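Local coordinates for protein phosphoserine phosphatase RsbX (Bacillus subtilis, PDB 3W42) that dephosphorylates the stressosome protein RsbS as a metal-binding PPM-type phosphatase, thereby restraining sigma-B activity in the general stress response, at residues S23-M31 with I39-G47. Residues are numbered along the deposited sequence; the frame is centred on the assembly and turned at random.
Sequences SICGDSFFM and ICAVADGLG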
ATOM      1  N   SER A  23      -8.576   8.902 -18.089  1.00 10.41           N
ATOM      2  CA  SER A  23      -8.960   9.939 -17.206  1.00 10.34           C
ATOM      3  C   SER A  23      -9.135   9.540 -15.748  1.00 10.22           C
ATOM      4  O   SER A  23      -8.716  10.243 -14.878  1.00 12.51           O
ATOM      5  CB  SER A  23     -10.347  10.467 -17.749  1.00 10.87           C
ATOM      6  OG  SER A  23     -10.756  11.486 -16.870  1.00 14.27           O
ATOM      7  N   ILE A  24      -9.777   8.396 -15.535  1.00 10.58           N
ATOM      8  CA  ILE A  24     -10.209   7.930 -14.210  1.00 10.86           C
ATOM      9  C   ILE A  24      -9.259   6.824 -13.740  1.00  9.24           C
ATOM     10  O   ILE A  24      -9.162   5.785 -14.325  1.00 12.05           O
ATOM     11  CB  ILE A  24     -11.618   7.435 -14.173  1.00 11.03           C
ATOM     12  CG1 ILE A  24     -12.520   8.615 -14.599  1.00 15.58           C
ATOM     13  CG2 ILE A  24     -12.006   6.915 -12.791  1.00 13.10           C
ATOM     14  CD1 ILE A  24     -12.198  10.024 -13.701  1.00 15.40           C
ATOM     15  N   CYS A  25      -8.595   7.055 -12.587  1.00  7.35           N
ATOM     16  CA  CYS A  25      -7.682   6.047 -11.994  1.00  6.73           C
ATOM     17  C   CYS A  25      -8.515   4.988 -11.318  1.00  6.04           C
ATOM     18  O   CYS A  25      -9.484   5.274 -10.593  1.00  8.30           O
ATOM     19  CB  CYS A  25      -6.788   6.756 -11.027  1.00  8.22           C
ATOM     20  SG  CYS A  25      -5.402   5.745 -10.478  1.00  8.48           S
ATOM     21  N   GLY A  26      -8.148   3.734 -11.514  1.00  5.47           N
ATOM     22  CA  GLY A  26      -8.762   2.629 -10.785  1.00  5.79           C
ATOM     23  C   GLY A  26      -8.082   2.272  -9.484  1.00  4.97           C
ATOM     24  O   GLY A  26      -8.661   1.468  -8.736  1.00  5.53           O
ATOM     25  N   ASP A  27      -6.922   2.833  -9.212  1.00  5.15           N
ATOM     26  CA  ASP A  27      -6.205   2.625  -7.980  1.00  4.71           C
ATOM     27  C   ASP A  27      -6.644   3.685  -6.968  1.00  4.89           C
ATOM     28  O   ASP A  27      -6.937   4.824  -7.330  1.00  7.65           O
ATOM     29  CB  ASP A  27      -4.698   2.774  -8.122  1.00  5.20           C
ATOM     30  CG  ASP A  27      -3.919   1.694  -8.911  1.00  4.77           C
ATOM     31  OD1 ASP A  27      -4.523   0.703  -9.335  1.00  5.33           O
ATOM     32  OD2 ASP A  27      -2.684   1.929  -9.064  1.00  5.43           O
ATOM     33  N   SER A  28      -6.577   3.382  -5.692  1.00  4.60           N
ATOM     34  CA  SER A  28      -6.749   4.381  -4.652  0.52  5.11           C
ATOM     35  C   SER A  28      -5.707   4.128  -3.547  1.00  5.42           C
ATOM     36  O   SER A  28      -5.076   3.067  -3.437  1.00  6.93           O
ATOM     37  CB  SER A  28      -8.210   4.469  -4.135  0.52  5.74           C
ATOM     38  OG  SER A  28      -9.239   4.745  -5.059  0.52  6.04           O
ATOM     39  N   PHE A  29      -5.532   5.160  -2.707  1.00  6.09           N
ATOM     40  CA  PHE A  29      -4.670   5.064  -1.527  1.00  6.76           C
ATOM     41  C   PHE A  29      -5.249   5.897  -0.437  1.00  6.29           C
ATOM     42  O   PHE A  29      -6.010   6.819  -0.646  1.00  5.92           O
ATOM     43  CB  PHE A  29      -3.256   5.478  -1.840  1.00  8.82           C
ATOM     44  CG  PHE A  29      -3.176   6.981  -2.246  1.00  9.65           C
ATOM     45  CD1 PHE A  29      -3.076   7.969  -1.304  1.00 13.76           C
ATOM     46  CD2 PHE A  29      -3.266   7.343  -3.591  1.00 12.02           C
ATOM     47  CE1 PHE A  29      -3.043   9.283  -1.668  1.00 17.49           C
ATOM     48  CE2 PHE A  29      -3.231   8.662  -3.934  1.00 16.37           C
ATOM     49  CZ  PHE A  29      -3.187   9.601  -2.979  1.00 17.89           C
ATOM     50  N   PHE A  30      -4.829   5.575   0.777  1.00  7.47           N
ATOM     51  CA  PHE A  30      -5.072   6.430   1.941  1.00  7.57           C
ATOM     52  C   PHE A  30      -3.824   6.396   2.824  1.00  7.70           C
ATOM     53  O   PHE A  30      -3.222   5.306   3.005  1.00 10.81           O
ATOM     54  CB  PHE A  30      -6.305   6.007   2.754  1.00  8.76           C
ATOM     55  CG  PHE A  30      -6.546   6.961   3.881  1.00  8.35           C
ATOM     56  CD1 PHE A  30      -7.031   8.213   3.617  1.00  8.29           C
ATOM     57  CD2 PHE A  30      -6.198   6.652   5.186  1.00  9.32           C
ATOM     58  CE1 PHE A  30      -7.176   9.141   4.686  1.00 10.16           C
ATOM     59  CE2 PHE A  30      -6.341   7.539   6.197  1.00  9.58           C
ATOM     60  CZ  PHE A  30      -6.818   8.778   5.975  1.00  9.70           C
ATOM     61  N   MET A  31      -3.445   7.478   3.423  1.00  7.03           N
ATOM     62  CA  MET A  31      -2.177   7.621   4.257  0.56  9.01           C
ATOM     63  C   MET A  31      -2.572   8.579   5.390  1.00  8.31           C
ATOM     64  O   MET A  31      -2.908   9.713   5.043  1.00  9.52           O
ATOM     65  CB  MET A  31      -0.929   8.256   3.576  0.56  9.62           C
ATOM     66  CG  MET A  31       0.227   8.664   4.512  0.56 13.59           C
ATOM     67  SD  MET A  31       0.954   7.306   5.485  0.56 10.96           S
ATOM     68  CE  MET A  31       1.538   6.693   4.108  0.56  3.22           C
ATOM     69  N   ILE A  39      -1.617   4.782   9.564  1.00  5.14           N
ATOM     70  CA  ILE A  39      -2.358   3.825   8.789  0.52  5.85           C
ATOM     71  C   ILE A  39      -2.207   4.169   7.335  1.00  4.99           C
ATOM     72  O   ILE A  39      -2.121   5.336   6.920  1.00  5.76           O
ATOM     73  CB  ILE A  39      -3.804   3.758   9.132  0.52  5.84           C
ATOM     74  CG1 ILE A  39      -4.427   2.543   8.439  0.52  6.85           C
ATOM     75  CG2 ILE A  39      -4.531   5.050   8.797  0.52  8.29           C
ATOM     76  CD1 ILE A  39      -5.685   2.111   9.048  0.52  8.94           C
ATOM     77  N   CYS A  40      -2.113   3.139   6.547  1.00  5.20           N
ATOM     78  CA  CYS A  40      -2.081   3.355   5.086  0.50  6.43           C
ATOM     79  C   CYS A  40      -2.654   2.135   4.396  1.00  5.66           C
ATOM     80  O   CYS A  40      -2.756   1.044   4.909  1.00  7.63           O
ATOM     81  CB  CYS A  40      -0.804   3.834   4.482  0.50  7.30           C
ATOM     82  SG  CYS A  40       0.449   2.519   4.619  0.50  5.72           S
ATOM     83  N   ALA A  41      -3.152   2.395   3.203  1.00  4.82           N
ATOM     84  CA  ALA A  41      -3.756   1.361   2.381  1.00  4.95           C
ATOM     85  C   ALA A  41      -3.592   1.716   0.931  1.00  4.78           C
ATOM     86  O   ALA A  41      -3.619   2.901   0.569  1.00  5.87           O
ATOM     87  CB  ALA A  41      -5.209   1.179   2.712  1.00  6.66           C
ATOM     88  N   VAL A  42      -3.511   0.710   0.103  1.00  3.98           N
ATOM     89  CA  VAL A  42      -3.468   0.814  -1.349  1.00  4.32           C
ATOM     90  C   VAL A  42      -4.418  -0.209  -1.907  1.00  3.95           C
ATOM     91  O   VAL A  42      -4.401  -1.377  -1.449  1.00  4.62           O
ATOM     92  CB  VAL A  42      -2.030   0.646  -1.906  1.00  5.47           C
ATOM     93  CG1 VAL A  42      -2.033   0.680  -3.427  1.00  7.35           C
ATOM     94  CG2 VAL A  42      -1.082   1.717  -1.291  1.00  6.29           C
ATOM     95  N   ALA A  43      -5.202   0.149  -2.905  1.00  4.13           N
ATOM     96  CA  ALA A  43      -6.134  -0.740  -3.528  1.00  4.35           C
ATOM     97  C   ALA A  43      -6.191  -0.547  -5.025  1.00  4.30           C
ATOM     98  O   ALA A  43      -5.978   0.570  -5.519  1.00  5.76           O
ATOM     99  CB  ALA A  43      -7.560  -0.553  -2.912  1.00  5.79           C
ATOM    100  N   ASP A  44      -6.492  -1.615  -5.744  1.00  4.38           N
ATOM    101  CA  ASP A  44      -6.617  -1.602  -7.210  1.00  4.56           C
ATOM    102  C   ASP A  44      -7.972  -2.220  -7.542  1.00  4.64           C
ATOM    103  O   ASP A  44      -8.203  -3.413  -7.321  1.00  4.70           O
ATOM    104  CB  ASP A  44      -5.445  -2.396  -7.813  1.00  5.20           C
ATOM    105  CG  ASP A  44      -5.413  -2.412  -9.324  1.00  5.20           C
ATOM    106  OD1 ASP A  44      -6.412  -1.946  -9.937  1.00  5.63           O
ATOM    107  OD2 ASP A  44      -4.392  -2.893  -9.906  1.00  5.25           O
ATOM    108  N   GLY A  45      -8.894  -1.418  -8.034  1.00  4.91           N
ATOM    109  CA  GLY A  45     -10.198  -1.901  -8.350  1.00  4.56           C
ATOM    110  C   GLY A  45     -10.232  -2.833  -9.562  1.00  5.00           C
ATOM    111  O   GLY A  45      -9.482  -2.677 -10.496  1.00  5.62           O
ATOM    112  N   LEU A  46     -11.090  -3.832  -9.483  1.00  5.65           N
ATOM    113  CA  LEU A  46     -11.352  -4.678 -10.634  1.00  5.45           C
ATOM    114  C   LEU A  46     -12.199  -3.901 -11.667  1.00  5.76           C
ATOM    115  O   LEU A  46     -12.719  -2.836 -11.376  1.00  8.01           O
ATOM    116  CB  LEU A  46     -11.970  -6.011 -10.251  1.00  6.02           C
ATOM    117  CG  LEU A  46     -10.958  -7.101  -9.833  1.00  6.67           C
ATOM    118  CD1 LEU A  46     -10.224  -6.787  -8.510  1.00  7.22           C
ATOM    119  CD2 LEU A  46     -11.655  -8.457  -9.770  1.00  9.37           C
ATOM    120  N   GLY A  47     -12.178  -4.411 -12.903  0.50  6.51           N
ATOM    121  CA  GLY A  47     -12.545  -3.631 -14.097  0.50  5.76           C
ATOM    122  C   GLY A  47     -11.513  -2.550 -14.309  0.50  5.81           C
ATOM    123  O   GLY A  47     -10.301  -2.765 -14.168  0.50  6.46           O
TER
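Phe30 and Ile39 meet at the turn-proximal end of an antiparallel beta hairpin. With CG of Phe30 anti to its backbone N (chi1 -177°), the ring lies along the face it shares with Ser28, Ala41 and Ala43 and, in the conformer of Ile39 given, receives Ile39 CG2 at its edge, 4.0 Å from CE2. Phe30 and Ala41 form a hydrogen-bonded pair: Phe30 N donates to Ala41 O at 2.9 Å, and Ala41 N returns a bond to Phe30 O. Ser28 and Ala43 repeat this two-bond pattern, and Gly45 N adds a last bond to Gly26 O at 3.0 Å. The other face carries Asp27, Phe29, Met31, Cys40, Val42 and Asp44. Here, in the conformers given, Met31, bent at chi2 and chi3, brings CE to 3.7 Å from Cys40 CB. At the far end Asp27 OD1 stands 3.3 Å from Asp44 OD1, the two carboxylate planes 69° apart; both atoms are acceptors, with no hydrogen bond between them. Asp44 OD2 binds manganese, together with Asp156 and Asp189. Asp27 OD2 is hydrogen-bonded to the hydroxyls of Thr192 and Thr155, which probably fix the rotation of its carboxylate. The hairpin forms one edge of a five-stranded sheet in the alpha-beta-beta-alpha sandwich of PPM phosphatases. Strand 88-96 continues the sheet beyond 39-45, helix 49-65 packs over Phe30 and Ala41, and on the other face Phe29 and Met31 reach strand 10-17 of the second sheet.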